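Local atomic coordinates of regulation of enolase protein 1 (Saccharomyces cerevisiae, PDB entry 3O12), a protein that functions in the galactose metabolic pathway through the GAL83 protein and may control the level of the enolase ENO1. Residues F83-R88 with Y184-M189; I102-D107 with V152-G157; S126-L129 with K133-W136; A139-N144 with I161-D166. One frame throughout, in Å; residues are numbered along the deposited sequence. Where two conformers were deposited one is given.

Interaction 1 of 4, residues F83-R88 with Y184-M189; sequences FTAQVR and YLVGPM. With SO4 (sulfate ion), chain B.
The contact belongs to the core of a beta sandwich, the two-sheet fold of this DUF1349 protein, where Phe83 and Ala85 of one sheet meet Val186 of the other and Tyr184, just before its strand. Strand 83-91 and strand 185-191 face each other across the interior. The backbones stay well apart, with the CA atoms of Ala85 and Val186 7.4 Å from each other, and no hydrogen bond crosses. Side chains alone close the gap.

Phe83 has the largest share. With CG between the backbone N and the carbonyl carbon (chi1 70°), its ring is laid against Val186 and Tyr184. Val186 places CG1 over one face of the Phe83 ring. Its other methyl, CG2, lies 3.8 Å from Phe83 CE1. Phe83 also meets Tyr184 in an offset edge-to-face pair, the edge of Phe83 turned to the face of Tyr184. The ring planes stand at 60° with centroids 5.7 Å apart, and Phe83 CE2 lies 3.7 Å from Tyr184 CB. Tyr184 OH is hydrogen-bonded to the backbone O of Pro179. Val104 and Leu207 also touch Phe83 in the core.

Ala85 adds its methyl beside the valine, with Ala85 CB 3.8 Å from Val186 CG2.

Further along strand 83-91, Arg88 extends away from the core. It forms salt bridges with Asp147 and Glu204. A sulfate, probably from the crystallisation liquor, sits at its guanidinium edge. Arg88 NH1 donates to sulfate O3 at 3.0 Å, nearly straight at 172°, and Arg88 NH2 donates to sulfate O1 at 3.1 Å.

Interaction 2 of 4, residues I102-D107 with V152-G157; sequences IMVRID and VTVEKG
Strand 102-105, with Ile102 and Val104, runs 9.3 Å from strand 152-155, with Val152 and Val154, and their directions differ by only 13°. That spacing is too wide for backbone pairing, and no hydrogen bond joins the two. The contact is made by branched aliphatic side chains.

Val152 sits in the middle and uses both methyls. It was modelled in two conformers, and its contacts hold for the one given. Val152 CG2 meets Ile102 CG2 at 3.7 Å, the two side chains passing each other in opposite directions. Val152 CG1 lies anti to the backbone N (chi1 179°), which carries it to the other neighbour, and it meets Val104 CG2 at 3.8 Å.

These strands belong to the two facing sheets of the beta sandwich, so the valines and isoleucine lie in the layer between them. Backbone hydrogen bonds tie each strand into its own sheet: Val152 pairs with Ala85, while Ile102 pairs with Ala114 and Val104 with Leu112. Phe83 and Val186 touch Val104 from within the same interior, and Leu159 packs on Val152.

Val154 approaches Val104 more loosely, with Val154 CG2 4.3 Å from Val104 CG1.

Interaction 3 of 4, residues S126-L129 with K133-W136; sequences SSVL and KSDW. With EDO (1,2-ethanediol), chain F; EDO (1,2-ethanediol), chain I.
Val128 and Trp136 lie side by side on one face of the beta hairpin formed by strands 122-131 and 134-140. They are an antiparallel non-hydrogen-bonded pair, with CA atoms 4.3 Å apart. The valine side chain slants against the indole, and Val128 CG2 touches Trp136 CD1 at 3.5 Å. The other methyl, Val128 CG1, packs on Ser134 CB at 3.6 Å. The two branches thus meet different residues of one strand.

Trp136 CG is anti to the backbone N (chi1 178°), and the indole extends alongside Val128 to Ser126. Trp136 NE1 donates to Ser126 OG at 2.9 Å. The oxygen lies in the indole plane, but the bond is bent, with an angle of 133° at the hydrogen. Trp60 and Trp111 also pack on Val128 and Ser134.

Leu129 and Asp135 are the next pair, a hydrogen-bonded one, and their side chains occupy the other face. Two backbone bonds join them, Leu129 N to Asp135 O and Asp135 N to Leu129 O.

Two ethanediol molecules, probably from the crystallisation liquor, bind the serines. Ser127 OG is hydrogen-bonded to O2 of one and to Arg174 NH1. Ser126 OG is hydrogen-bonded to O2 of the other at 2.6 Å.

Interaction 4 of 4, residues A139-N144 with I161-D166; sequences AVYGGN and IQVSSD
Tyr141 reaches across to Val163 and Ser165, and van der Waals contact is all that joins the two segments. Tyr141 follows strand 134-140, in a loop, and Val163 lies on strand 158-164. The tyrosine CG is anti to the backbone N (chi1 -177°), which sends the ring toward the other segment. Its outer end does the touching. Val163 CG2 lies 4.1 Å from Tyr141 CE1, and the two side chains meet at a slant. The same methyl is 4.0 Å from Tyr141 OH. Ser165 meets the phenol end with its methylene, Ser165 CB being 4.0 Å from Tyr141 OH. These are loose contacts, and the buried area between the segments is modest.

Within residues 139-144 the backbone folds back over the tyrosine. Gly143 N sits 3.4 Å above the Tyr141 ring plane, over its centre.

No hydrogen bond crosses the contact; the polar bonds lie within 161-166 or go to nearby residues. Ser164 OG accepts from Asp166 N at 3.2 Å, an ST turn that shapes the chain as it leaves the strand. Ser164 OG is also hydrogen-bonded to Thr169 O and Lys167 N.

The contact lies at one end of the sandwich and bridges its two sheets. Leu125 of strand 122-131 touches both Tyr141 and Val163. Ile116 of strand 110-119 packs on the tyrosine, while Val173 of strand 172-177 and Pro171 pack on the valine.

Interactions 1 and 2 form one continuous core. Each spans the two sheets, and their strands are neighbours in both: 83-91 beside 148-155, and 185-191 beside 102-105. Both rely on buried apolar side chains, with aromatic rings in interaction 1 and aliphatic groups alone in interaction 2. Interaction 4 also joins the two sheets, but nearer the surface and more loosely, through one tyrosine. Interaction 3 differs in kind. It links adjacent strands of one sheet, is only partly buried, and combines backbone hydrogen bonds with polar side chains. It shares strand 134-140 with interaction 4, and Ser127 CB packs on Ile161 CD1 at 4.0 Å.

Interaction 1 of 4, residues F83-R88 with Y184-M189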
loop_
_atom_site.group_PDB
_atom_site.type_symbol
_atom_site.label_atom_id
_atom_site.label_comp_id
_atom_site.label_asym_id
_atom_site.label_seq_id
_atom_site.Cartn_x
_atom_site.Cartn_y
_atom_site.Cartn_z
ATOM N N PHE A 83 -5.615 -2.780 14.382
ATOM C CA PHE A 83 -6.357 -3.416 13.303
ATOM C C PHE A 83 -5.528 -4.451 12.562
ATOM O O PHE A 83 -4.304 -4.436 12.640
ATOM C CB PHE A 83 -6.833 -2.357 12.291
ATOM C CG PHE A 83 -5.717 -1.753 11.481
ATOM C CD1 PHE A 83 -5.299 -2.337 10.297
ATOM C CD2 PHE A 83 -5.062 -0.613 11.928
ATOM C CE1 PHE A 83 -4.254 -1.792 9.568
ATOM C CE2 PHE A 83 -4.024 -0.054 11.205
ATOM C CZ PHE A 83 -3.607 -0.640 10.031
ATOM N N THR A 84 -6.219 -5.331 11.839
ATOM C CA THR A 84 -5.630 -6.145 10.785
ATOM C C THR A 84 -6.429 -5.897 9.506
ATOM O O THR A 84 -7.671 -5.931 9.515
ATOM C CB THR A 84 -5.653 -7.641 11.131
ATOM O OG1 THR A 84 -4.798 -7.879 12.257
ATOM C CG2 THR A 84 -5.165 -8.467 9.956
ATOM N N ALA A 85 -5.725 -5.615 8.419
ATOM C CA ALA A 85 -6.332 -5.343 7.127
ATOM C C ALA A 85 -5.743 -6.276 6.091
ATOM O O ALA A 85 -4.561 -6.648 6.166
ATOM C CB ALA A 85 -6.092 -3.880 6.722
ATOM N N GLN A 86 -6.548 -6.653 5.108
ATOM C CA GLN A 86 -6.079 -7.544 4.057
ATOM C C GLN A 86 -6.710 -7.123 2.730
ATOM O O GLN A 86 -7.850 -6.638 2.706
ATOM C CB GLN A 86 -6.468 -8.970 4.437
ATOM C CG GLN A 86 -6.069 -10.071 3.500
ATOM C CD GLN A 86 -6.388 -11.423 4.111
ATOM O OE1 GLN A 86 -5.957 -11.730 5.225
ATOM N NE2 GLN A 86 -7.158 -12.232 3.393
ATOM N N VAL A 87 -5.989 -7.302 1.626
ATOM C CA VAL A 87 -6.491 -6.921 0.305
ATOM C C VAL A 87 -5.794 -7.718 -0.786
ATOM O O VAL A 87 -4.638 -8.135 -0.626
ATOM C CB VAL A 87 -6.328 -5.388 0.064
ATOM C CG1 VAL A 87 -4.850 -5.006 -0.140
ATOM C CG2 VAL A 87 -7.206 -4.891 -1.085
ATOM N N ARG A 88 -6.505 -7.944 -1.882
ATOM C CA ARG A 88 -5.944 -8.561 -3.077
ATOM C C ARG A 88 -5.615 -7.460 -4.079
ATOM O O ARG A 88 -6.399 -6.520 -4.269
ATOM C CB ARG A 88 -6.949 -9.540 -3.678
ATOM C CG ARG A 88 -6.402 -10.382 -4.825
ATOM C CD ARG A 88 -7.477 -11.312 -5.351
ATOM N NE ARG A 88 -6.955 -12.211 -6.375
ATOM C CZ ARG A 88 -7.691 -13.145 -6.969
ATOM N NH1 ARG A 88 -8.967 -13.294 -6.638
ATOM N NH2 ARG A 88 -7.150 -13.932 -7.888
ATOM N N TYR A 184 -6.116 4.987 12.499
ATOM C CA TYR A 184 -5.273 4.919 11.317
ATOM C C TYR A 184 -6.142 4.972 10.076
ATOM O O TYR A 184 -7.362 4.782 10.147
ATOM C CB TYR A 184 -4.450 3.622 11.293
ATOM C CG TYR A 184 -3.527 3.443 12.477
ATOM C CD1 TYR A 184 -2.238 3.954 12.456
ATOM C CD2 TYR A 184 -3.950 2.760 13.620
ATOM C CE1 TYR A 184 -1.379 3.787 13.546
ATOM C CE2 TYR A 184 -3.099 2.589 14.716
ATOM C CZ TYR A 184 -1.826 3.109 14.669
ATOM O OH TYR A 184 -0.973 2.935 15.738
ATOM N N LEU A 185 -5.516 5.233 8.937
ATOM C CA LEU A 185 -6.152 5.022 7.641
ATOM C C LEU A 185 -5.420 3.885 6.960
ATOM O O LEU A 185 -4.197 3.851 6.961
ATOM C CB LEU A 185 -6.069 6.291 6.786
ATOM C CG LEU A 185 -6.836 7.478 7.367
ATOM C CD1 LEU A 185 -6.405 8.781 6.727
ATOM C CD2 LEU A 185 -8.328 7.248 7.176
ATOM N N VAL A 186 -6.146 2.941 6.390
ATOM C CA VAL A 186 -5.507 1.823 5.709
ATOM C C VAL A 186 -6.284 1.478 4.449
ATOM O O VAL A 186 -7.516 1.562 4.415
ATOM C CB VAL A 186 -5.345 0.585 6.655
ATOM C CG1 VAL A 186 -6.694 0.073 7.162
ATOM C CG2 VAL A 186 -4.553 -0.539 5.970
ATOM N N GLY A 187 -5.579 1.099 3.395
ATOM C CA GLY A 187 -6.264 0.789 2.157
ATOM C C GLY A 187 -5.371 0.795 0.930
ATOM O O GLY A 187 -4.158 1.021 1.019
ATOM N N PRO A 188 -5.953 0.519 -0.235
ATOM C CA PRO A 188 -5.258 0.494 -1.523
ATOM C C PRO A 188 -4.377 1.713 -1.778
ATOM O O PRO A 188 -4.742 2.851 -1.487
ATOM C CB PRO A 188 -6.420 0.457 -2.528
ATOM C CG PRO A 188 -7.448 -0.307 -1.798
ATOM C CD PRO A 188 -7.395 0.259 -0.402
HETATM N N MSE A 189 -3.211 1.456 -2.362
HETATM C CA MSE A 189 -2.321 2.517 -2.782
HETATM C C MSE A 189 -1.778 2.178 -4.169
HETATM O O MSE A 189 -1.547 1.014 -4.480
HETATM C CB MSE A 189 -1.194 2.627 -1.743
HETATM C CG MSE A 189 0.008 3.471 -2.092
HETATM SE SE MSE A 189 1.387 2.572 -3.146
HETATM C CE MSE A 189 1.737 0.926 -2.155
HETATM S S SO4 B . -10.028 -15.807 -9.182
HETATM O O1 SO4 B . -8.822 -16.420 -8.633
HETATM O O2 SO4 B . -10.828 -16.837 -9.839
HETATM O O3 SO4 B . -10.807 -15.200 -8.105
HETATM O O4 SO4 B . -9.665 -14.779 -10.157
#

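Interaction 2 of 4, residues I102-D107 with V152-G157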
loop_
_atom_site.group_PDB
_atom_site.type_symbol
_atom_site.label_atom_id
_atom_site.label_comp_id
_atom_site.label_asym_id
_atom_site.label_seq_id
_atom_site.Cartn_x
_atom_site.Cartn_y
_atom_site.Cartn_z
ATOM N N ILE A 102 -0.642 -1.597 -0.551
ATOM C CA ILE A 102 -1.425 -1.078 0.560
ATOM C C ILE A 102 -0.651 0.027 1.265
ATOM O O ILE A 102 0.581 0.045 1.255
ATOM C CB ILE A 102 -1.753 -2.224 1.545
ATOM C CG1 ILE A 102 -2.997 -1.900 2.391
ATOM C CG2 ILE A 102 -0.535 -2.583 2.411
ATOM C CD1 ILE A 102 -3.519 -3.097 3.194
HETATM N N MSE A 103 -1.370 0.953 1.874
HETATM C CA MSE A 103 -0.783 1.983 2.729
HETATM C C MSE A 103 -1.494 2.020 4.077
HETATM O O MSE A 103 -2.714 1.810 4.162
HETATM C CB MSE A 103 -0.835 3.353 2.032
HETATM C CG MSE A 103 -0.693 4.576 2.963
HETATM SE SE MSE A 103 -0.489 6.240 1.944
HETATM C CE MSE A 103 1.412 6.084 1.577
ATOM N N VAL A 104 -0.724 2.263 5.133
ATOM C CA VAL A 104 -1.245 2.654 6.436
ATOM C C VAL A 104 -0.758 4.077 6.660
ATOM O O VAL A 104 0.433 4.356 6.497
ATOM C CB VAL A 104 -0.705 1.762 7.556
ATOM C CG1 VAL A 104 -1.197 2.219 8.915
ATOM C CG2 VAL A 104 -1.047 0.291 7.311
ATOM N N ARG A 105 -1.657 4.984 7.025
ATOM C CA ARG A 105 -1.299 6.389 7.144
ATOM C C ARG A 105 -1.882 6.996 8.408
ATOM O O ARG A 105 -3.062 6.777 8.733
ATOM C CB ARG A 105 -1.819 7.148 5.915
ATOM C CG ARG A 105 -1.527 8.648 5.884
ATOM C CD ARG A 105 -1.993 9.197 4.534
ATOM N NE ARG A 105 -1.894 10.650 4.406
ATOM C CZ ARG A 105 -0.958 11.282 3.704
ATOM N NH1 ARG A 105 -0.007 10.595 3.074
ATOM N NH2 ARG A 105 -0.970 12.605 3.622
ATOM N N ILE A 106 -1.057 7.773 9.108
ATOM C CA ILE A 106 -1.528 8.647 10.182
ATOM C C ILE A 106 -1.644 10.065 9.622
ATOM O O ILE A 106 -2.684 10.710 9.745
ATOM C CB ILE A 106 -0.558 8.622 11.374
ATOM C CG1 ILE A 106 -0.490 7.221 11.997
ATOM C CG2 ILE A 106 -0.970 9.674 12.418
ATOM C CD1 ILE A 106 0.591 7.079 13.068
ATOM N N ASP A 107 -0.565 10.548 9.006
ATOM C CA ASP A 107 -0.553 11.856 8.354
ATOM C C ASP A 107 0.571 11.881 7.327
ATOM O O ASP A 107 1.191 10.847 7.072
ATOM C CB ASP A 107 -0.406 13.002 9.364
ATOM C CG ASP A 107 0.790 12.840 10.289
ATOM O OD1 ASP A 107 1.861 12.362 9.848
ATOM O OD2 ASP A 107 0.666 13.223 11.472
ATOM N N VAL A 152 -1.775 -6.566 6.732
ATOM C CA VAL A 152 -1.051 -5.667 7.619
ATOM C C VAL A 152 -1.746 -5.577 8.965
ATOM O O VAL A 152 -2.979 -5.424 9.025
ATOM C CB VAL A 152 -0.940 -4.269 7.012
ATOM C CG1 VAL A 152 -0.203 -3.333 7.963
ATOM C CG2 VAL A 152 -0.228 -4.340 5.667
ATOM N N THR A 153 -0.975 -5.675 10.040
ATOM C CA THR A 153 -1.488 -5.565 11.395
ATOM C C THR A 153 -0.743 -4.460 12.122
ATOM O O THR A 153 0.492 -4.416 12.093
ATOM C CB THR A 153 -1.312 -6.880 12.157
ATOM O OG1 THR A 153 -2.019 -7.919 11.466
ATOM C CG2 THR A 153 -1.846 -6.763 13.573
ATOM N N VAL A 154 -1.477 -3.556 12.755
ATOM C CA VAL A 154 -0.882 -2.554 13.628
ATOM C C VAL A 154 -1.528 -2.663 14.992
ATOM O O VAL A 154 -2.756 -2.603 15.115
ATOM C CB VAL A 154 -1.087 -1.119 13.100
ATOM C CG1 VAL A 154 -0.585 -0.113 14.134
ATOM C CG2 VAL A 154 -0.363 -0.926 11.776
ATOM N N GLU A 155 -0.710 -2.826 16.024
ATOM C CA GLU A 155 -1.205 -2.975 17.378
ATOM C C GLU A 155 -0.064 -2.685 18.331
ATOM O O GLU A 155 1.074 -3.123 18.106
ATOM C CB GLU A 155 -1.719 -4.399 17.601
ATOM C CG GLU A 155 -2.338 -4.646 18.966
ATOM C CD GLU A 155 -2.876 -6.068 19.109
ATOM O OE1 GLU A 155 -2.389 -6.966 18.390
ATOM O OE2 GLU A 155 -3.777 -6.279 19.946
ATOM N N LYS A 156 -0.367 -1.937 19.385
ATOM C CA LYS A 156 0.603 -1.634 20.431
ATOM C C LYS A 156 1.934 -1.130 19.875
ATOM O O LYS A 156 3.011 -1.525 20.343
ATOM C CB LYS A 156 0.810 -2.847 21.341
ATOM C CG LYS A 156 -0.441 -3.250 22.118
ATOM C CD LYS A 156 -0.215 -4.537 22.905
ATOM C CE LYS A 156 0.114 -5.699 21.973
ATOM N NZ LYS A 156 0.313 -6.983 22.706
ATOM N N GLY A 157 1.857 -0.247 18.888
ATOM C CA GLY A 157 3.044 0.429 18.382
ATOM C C GLY A 157 3.944 -0.430 17.516
ATOM O O GLY A 157 5.128 -0.116 17.330
#

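Interaction 3 of 4, residues S126-L129 with K133-W136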
loop_
_atom_site.group_PDB
_atom_site.type_symbol
_atom_site.label_atom_id
_atom_site.label_comp_id
_atom_site.label_asym_id
_atom_site.label_seq_id
_atom_site.Cartn_x
_atom_site.Cartn_y
_atom_site.Cartn_z
ATOM N N SER A 126 8.384 -4.597 -2.031
ATOM C CA SER A 126 8.984 -3.405 -1.463
ATOM C C SER A 126 8.120 -2.865 -0.344
ATOM O O SER A 126 6.891 -2.977 -0.374
ATOM C CB SER A 126 9.110 -2.354 -2.566
ATOM O OG SER A 126 9.557 -1.112 -2.067
ATOM N N SER A 127 8.751 -2.272 0.656
ATOM C CA SER A 127 8.023 -1.529 1.669
ATOM C C SER A 127 8.789 -0.289 2.060
ATOM O O SER A 127 10.023 -0.285 2.050
ATOM C CB SER A 127 7.704 -2.384 2.901
ATOM O OG SER A 127 8.867 -2.845 3.538
ATOM N N VAL A 128 8.055 0.769 2.382
ATOM C CA VAL A 128 8.645 2.016 2.836
ATOM C C VAL A 128 7.937 2.439 4.105
ATOM O O VAL A 128 6.726 2.667 4.094
ATOM C CB VAL A 128 8.520 3.130 1.792
ATOM C CG1 VAL A 128 9.141 4.440 2.328
ATOM C CG2 VAL A 128 9.195 2.724 0.489
ATOM N N LEU A 129 8.673 2.519 5.204
ATOM C CA LEU A 129 8.154 2.989 6.473
ATOM C C LEU A 129 8.664 4.397 6.684
ATOM O O LEU A 129 9.876 4.620 6.698
ATOM C CB LEU A 129 8.623 2.077 7.610
ATOM C CG LEU A 129 7.904 2.222 8.954
ATOM C CD1 LEU A 129 8.200 1.019 9.836
ATOM C CD2 LEU A 129 8.289 3.506 9.645
ATOM N N LYS A 133 11.044 10.539 8.148
ATOM C CA LYS A 133 11.757 10.231 6.909
ATOM C C LYS A 133 11.507 8.786 6.476
ATOM O O LYS A 133 11.173 7.921 7.304
ATOM C CB LYS A 133 13.255 10.460 7.091
ATOM C CG LYS A 133 13.643 11.901 7.353
ATOM C CD LYS A 133 15.160 11.976 7.509
ATOM C CE LYS A 133 15.646 13.349 7.928
ATOM N NZ LYS A 133 17.111 13.303 8.215
ATOM N N SER A 134 11.679 8.527 5.178
ATOM C CA SER A 134 11.411 7.201 4.587
ATOM C C SER A 134 12.548 6.171 4.734
ATOM O O SER A 134 13.724 6.489 4.529
ATOM C CB SER A 134 11.067 7.346 3.101
ATOM O OG SER A 134 9.897 8.132 2.900
ATOM N N ASP A 135 12.159 4.935 5.063
ATOM C CA ASP A 135 13.058 3.777 5.178
ATOM C C ASP A 135 12.535 2.672 4.268
ATOM O O ASP A 135 11.501 2.040 4.538
ATOM C CB ASP A 135 13.115 3.303 6.641
ATOM C CG ASP A 135 13.927 2.023 6.834
ATOM O OD1 ASP A 135 14.307 1.338 5.843
ATOM O OD2 ASP A 135 14.183 1.689 8.017
ATOM N N TRP A 136 13.254 2.454 3.179
ATOM C CA TRP A 136 12.830 1.615 2.070
ATOM C C TRP A 136 13.593 0.302 2.063
ATOM O O TRP A 136 14.818 0.289 2.125
ATOM C CB TRP A 136 13.124 2.404 0.792
ATOM C CG TRP A 136 12.830 1.764 -0.529
ATOM C CD1 TRP A 136 11.881 0.818 -0.815
ATOM C CD2 TRP A 136 13.457 2.094 -1.770
ATOM N NE1 TRP A 136 11.900 0.523 -2.162
ATOM C CE2 TRP A 136 12.863 1.290 -2.768
ATOM C CE3 TRP A 136 14.465 2.995 -2.135
ATOM C CZ2 TRP A 136 13.252 1.357 -4.104
ATOM C CZ3 TRP A 136 14.853 3.055 -3.460
ATOM C CH2 TRP A 136 14.243 2.243 -4.429
HETATM C C1 EDO F . 5.424 0.117 -2.172
HETATM O O1 EDO F . 5.475 -0.718 -3.338
HETATM C C2 EDO F . 6.779 0.148 -1.469
HETATM O O2 EDO F . 7.732 0.768 -2.333
HETATM C C1 EDO I . 10.715 -6.713 1.186
HETATM O O1 EDO I . 11.567 -7.194 2.231
HETATM C C2 EDO I . 10.415 -5.238 1.424
HETATM O O2 EDO I . 10.121 -5.029 2.808
#

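Interaction 4 of 4, residues A139-N144 with I161-D166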
loop_
_atom_site.group_PDB
_atom_site.type_symbol
_atom_site.label_atom_id
_atom_site.label_comp_id
_atom_site.label_asym_id
_atom_site.label_seq_id
_atom_site.Cartn_x
_atom_site.Cartn_y
_atom_site.Cartn_z
ATOM N N ALA A 139 13.256 -6.362 -2.309
ATOM C CA ALA A 139 13.848 -7.605 -2.759
ATOM C C ALA A 139 13.064 -8.118 -3.958
ATOM O O ALA A 139 11.893 -7.807 -4.120
ATOM C CB ALA A 139 13.828 -8.626 -1.635
ATOM N N VAL A 140 13.704 -8.909 -4.810
ATOM C CA VAL A 140 12.981 -9.491 -5.939
ATOM C C VAL A 140 11.836 -10.353 -5.421
ATOM O O VAL A 140 12.029 -11.145 -4.501
ATOM C CB VAL A 140 13.919 -10.351 -6.809
ATOM C CG1 VAL A 140 13.155 -10.960 -7.978
ATOM C CG2 VAL A 140 15.080 -9.512 -7.304
ATOM N N TYR A 141 10.640 -10.189 -5.992
ATOM C CA TYR A 141 9.483 -10.967 -5.559
ATOM C C TYR A 141 9.431 -12.320 -6.257
ATOM O O TYR A 141 9.534 -12.399 -7.481
ATOM C CB TYR A 141 8.186 -10.197 -5.822
ATOM C CG TYR A 141 6.934 -10.895 -5.331
ATOM C CD1 TYR A 141 6.811 -11.305 -4.007
ATOM C CD2 TYR A 141 5.864 -11.128 -6.190
ATOM C CE1 TYR A 141 5.654 -11.940 -3.554
ATOM C CE2 TYR A 141 4.706 -11.753 -5.748
ATOM C CZ TYR A 141 4.606 -12.152 -4.428
ATOM O OH TYR A 141 3.466 -12.782 -3.984
ATOM N N GLY A 142 9.243 -13.376 -5.470
ATOM C CA GLY A 142 9.241 -14.732 -5.991
ATOM C C GLY A 142 7.897 -15.248 -6.477
ATOM O O GLY A 142 7.822 -16.332 -7.055
ATOM N N GLY A 143 6.832 -14.487 -6.243
ATOM C CA GLY A 143 5.504 -14.922 -6.641
ATOM C C GLY A 143 5.034 -14.303 -7.947
ATOM O O GLY A 143 5.838 -13.863 -8.768
ATOM N N ASN A 144 3.720 -14.272 -8.142
ATOM C CA ASN A 144 3.142 -13.641 -9.321
ATOM C C ASN A 144 2.874 -12.181 -9.006
ATOM O O ASN A 144 1.990 -11.864 -8.215
ATOM C CB ASN A 144 1.844 -14.341 -9.728
ATOM C CG ASN A 144 1.182 -13.699 -10.939
ATOM O OD1 ASN A 144 1.740 -12.793 -11.570
ATOM N ND2 ASN A 144 -0.019 -14.170 -11.272
ATOM N N ILE A 161 3.792 -6.630 8.334
ATOM C CA ILE A 161 3.316 -6.831 6.968
ATOM C C ILE A 161 3.581 -8.255 6.544
ATOM O O ILE A 161 4.701 -8.751 6.712
ATOM C CB ILE A 161 4.113 -5.975 5.971
ATOM C CG1 ILE A 161 4.105 -4.510 6.372
ATOM C CG2 ILE A 161 3.562 -6.157 4.556
ATOM C CD1 ILE A 161 4.987 -3.663 5.487
ATOM N N GLN A 162 2.570 -8.910 5.978
ATOM C CA GLN A 162 2.717 -10.233 5.393
ATOM C C GLN A 162 2.220 -10.200 3.953
ATOM O O GLN A 162 1.370 -9.369 3.587
ATOM C CB GLN A 162 1.907 -11.261 6.182
ATOM C CG GLN A 162 2.354 -11.435 7.622
ATOM C CD GLN A 162 1.346 -12.213 8.439
ATOM O OE1 GLN A 162 1.321 -13.448 8.421
ATOM N NE2 GLN A 162 0.503 -11.495 9.160
ATOM N N VAL A 163 2.742 -11.105 3.130
ATOM C CA VAL A 163 2.344 -11.194 1.733
ATOM C C VAL A 163 1.923 -12.628 1.443
ATOM O O VAL A 163 2.355 -13.554 2.130
ATOM C CB VAL A 163 3.507 -10.760 0.803
ATOM C CG1 VAL A 163 4.691 -11.726 0.924
ATOM C CG2 VAL A 163 3.059 -10.669 -0.638
ATOM N N SER A 164 1.075 -12.818 0.439
ATOM C CA SER A 164 0.695 -14.174 0.056
ATOM C C SER A 164 0.437 -14.298 -1.438
ATOM O O SER A 164 -0.102 -13.386 -2.059
ATOM C CB SER A 164 -0.546 -14.612 0.835
ATOM O OG SER A 164 -0.906 -15.946 0.494
ATOM N N SER A 165 0.832 -15.432 -2.016
ATOM C CA SER A 165 0.551 -15.699 -3.420
ATOM C C SER A 165 -0.664 -16.606 -3.585
ATOM O O SER A 165 -1.138 -16.815 -4.702
ATOM C CB SER A 165 1.760 -16.358 -4.078
ATOM O OG SER A 165 1.988 -17.635 -3.510
ATOM N N ASP A 166 -1.175 -17.139 -2.477
ATOM C CA ASP A 166 -2.222 -18.159 -2.558
ATOM C C ASP A 166 -3.356 -17.994 -1.546
ATOM O O ASP A 166 -4.326 -18.760 -1.558
ATOM C CB ASP A 166 -1.613 -19.566 -2.467
ATOM C CG ASP A 166 -0.841 -19.799 -1.175
ATOM O OD1 ASP A 166 -0.156 -20.843 -1.086
ATOM O OD2 ASP A 166 -0.910 -18.964 -0.250
#